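Local coordinates for SIS domain protein (Listeria monocytogenes str. 4b F2365, PDB 3FXA) that is a putative sugar-phosphate isomerase that, as a SIS domain protein, probably binds phosphorylated sugars, at residues A[59-64]-A[74-79]. Sequence-based numbering, arbitrary orientation.
Sequences AAKKLV and AVFLTP
The aromatic ring of Phe76 meets segment 59-64 of helix 55-69 in two ways: the aliphatic chain of Lys61 lies over one face, and the methyl of Ala60 comes in at the edge, near the ring plane. Lys61 makes a CH-pi contact through CE, 3.9 Å from the centroid of the Phe76 ring and 19° off the normal, a little displaced toward the rim. With CG beside its own backbone N and the rest of the chain extended, the lysine crosses the ring at a slant, which also brings Lys61 CG over the ring near Phe76 CD1 and carries the ammonium past the aromatic face. At the edge, Ala60 CB stands 3.5 Å from Phe76 CE1. The ring reaches these partners because its CG is anti to the backbone N (chi1 179°), pointing it at the helix. The pair illustrates how a beta-alpha-beta crossover is packed: strand 48-51, helix 55-69 and strand 74-76 form one such unit of the SIS domain's parallel sheet, and the axes of segment 59-64 and strand 74-76 run nearly antiparallel, at 158°, and approach to 7.7 Å. One turn on, Val64 lies against the strand backbone, its two methyls reaching successive carbonyls. Val64 CG1 is 3.7 Å from Ala74 O and Val64 CG2 is 3.6 Å from Val75 O. No hydrogen bond links the two segments; Val75 makes backbone hydrogen bonds with Ile48 and Val50, and Ala60 and Val64 both touch Val50.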
loop_
_atom_site.group_PDB
_atom_site.type_symbol
_atom_site.label_atom_id
_atom_site.label_comp_id
_atom_site.label_asym_id
_atom_site.label_seq_id
_atom_site.Cartn_x
_atom_site.Cartn_y
_atom_site.Cartn_z
ATOM N N ALA A 59 -0.608 10.843 -6.686
ATOM C CA ALA A 59 -0.425 11.056 -8.143
ATOM C C ALA A 59 0.408 9.923 -8.726
ATOM O O ALA A 59 0.042 9.344 -9.739
ATOM C CB ALA A 59 0.257 12.393 -8.422
ATOM N N ALA A 60 1.487 9.546 -8.023
ATOM C CA ALA A 60 2.350 8.445 -8.489
ATOM C C ALA A 60 1.583 7.130 -8.625
ATOM O O ALA A 60 1.711 6.385 -9.622
ATOM C CB ALA A 60 3.574 8.269 -7.546
ATOM N N LYS A 61 0.743 6.853 -7.623
ATOM C CA LYS A 61 -0.097 5.659 -7.621
ATOM C C LYS A 61 -1.123 5.697 -8.771
ATOM O O LYS A 61 -1.477 4.644 -9.311
ATOM C CB LYS A 61 -0.756 5.455 -6.272
ATOM C CG LYS A 61 0.263 5.066 -5.206
ATOM C CD LYS A 61 -0.332 5.108 -3.812
ATOM C CE LYS A 61 0.754 4.813 -2.751
ATOM N NZ LYS A 61 0.314 4.906 -1.326
ATOM N N LYS A 62 -1.562 6.907 -9.160
ATOM C CA LYS A 62 -2.538 7.028 -10.254
ATOM C C LYS A 62 -1.816 6.663 -11.572
ATOM O O LYS A 62 -2.326 5.854 -12.362
ATOM C CB LYS A 62 -3.198 8.416 -10.266
ATOM C CG LYS A 62 -4.628 8.423 -10.822
ATOM C CD LYS A 62 -4.690 8.004 -12.261
ATOM C CE LYS A 62 -6.063 7.997 -12.793
ATOM N NZ LYS A 62 -6.079 7.825 -14.271
ATOM N N LEU A 63 -0.623 7.214 -11.781
ATOM C CA LEU A 63 0.211 6.840 -12.930
ATOM C C LEU A 63 0.419 5.307 -13.006
ATOM O O LEU A 63 0.200 4.680 -14.061
ATOM C CB LEU A 63 1.568 7.516 -12.909
ATOM C CG LEU A 63 1.752 8.961 -13.397
ATOM C CD1 LEU A 63 0.956 9.993 -12.620
ATOM C CD2 LEU A 63 3.242 9.288 -13.400
ATOM N N VAL A 64 0.809 4.726 -11.878
ATOM C CA VAL A 64 1.060 3.282 -11.769
ATOM C C VAL A 64 -0.165 2.456 -12.115
ATOM O O VAL A 64 -0.070 1.563 -12.937
ATOM C CB VAL A 64 1.608 2.918 -10.360
ATOM C CG1 VAL A 64 1.566 1.378 -10.109
ATOM C CG2 VAL A 64 3.046 3.504 -10.147
ATOM N N ALA A 74 4.117 -1.163 -14.357
ATOM C CA ALA A 74 4.472 -0.059 -13.480
ATOM C C ALA A 74 4.349 -0.473 -12.025
ATOM O O ALA A 74 3.546 -1.338 -11.689
ATOM C CB ALA A 74 3.590 1.106 -13.767
ATOM N N VAL A 75 5.163 0.148 -11.186
ATOM C CA VAL A 75 5.212 -0.129 -9.744
ATOM C C VAL A 75 5.455 1.150 -8.969
ATOM O O VAL A 75 6.204 2.017 -9.441
ATOM C CB VAL A 75 6.312 -1.163 -9.398
ATOM C CG1 VAL A 75 7.690 -0.611 -9.681
ATOM C CG2 VAL A 75 6.194 -1.532 -7.917
ATOM N N PHE A 76 4.812 1.270 -7.806
ATOM C CA PHE A 76 5.033 2.412 -6.923
ATOM C C PHE A 76 6.260 2.126 -6.073
ATOM O O PHE A 76 6.371 1.031 -5.506
ATOM C CB PHE A 76 3.835 2.711 -6.018
ATOM C CG PHE A 76 4.072 3.879 -5.095
ATOM C CD1 PHE A 76 4.170 5.169 -5.607
ATOM C CD2 PHE A 76 4.205 3.692 -3.728
ATOM C CE1 PHE A 76 4.429 6.273 -4.777
ATOM C CE2 PHE A 76 4.444 4.775 -2.878
ATOM C CZ PHE A 76 4.543 6.077 -3.407
ATOM N N LEU A 77 7.173 3.082 -6.000
ATOM C CA LEU A 77 8.363 2.986 -5.144
ATOM C C LEU A 77 8.167 3.889 -3.926
ATOM O O LEU A 77 8.247 5.111 -4.047
ATOM C CB LEU A 77 9.605 3.362 -5.944
ATOM C CG LEU A 77 10.964 3.353 -5.234
ATOM C CD1 LEU A 77 11.281 1.959 -4.644
ATOM C CD2 LEU A 77 12.044 3.762 -6.164
ATOM N N THR A 78 7.913 3.289 -2.750
ATOM C CA THR A 78 7.682 4.023 -1.488
ATOM C C THR A 78 9.039 4.566 -1.000
ATOM O O THR A 78 9.933 3.771 -0.725
ATOM C CB THR A 78 7.038 3.094 -0.390
ATOM O OG1 THR A 78 5.845 2.504 -0.915
ATOM C CG2 THR A 78 6.718 3.855 0.869
ATOM N N PRO A 79 9.223 5.918 -0.941
ATOM C CA PRO A 79 10.548 6.452 -0.552
ATOM C C PRO A 79 11.118 5.961 0.815
ATOM O O PRO A 79 12.335 5.780 0.933
ATOM C CB PRO A 79 10.344 7.975 -0.608
ATOM C CG PRO A 79 9.251 8.158 -1.590
ATOM C CD PRO A 79 8.321 7.007 -1.373
#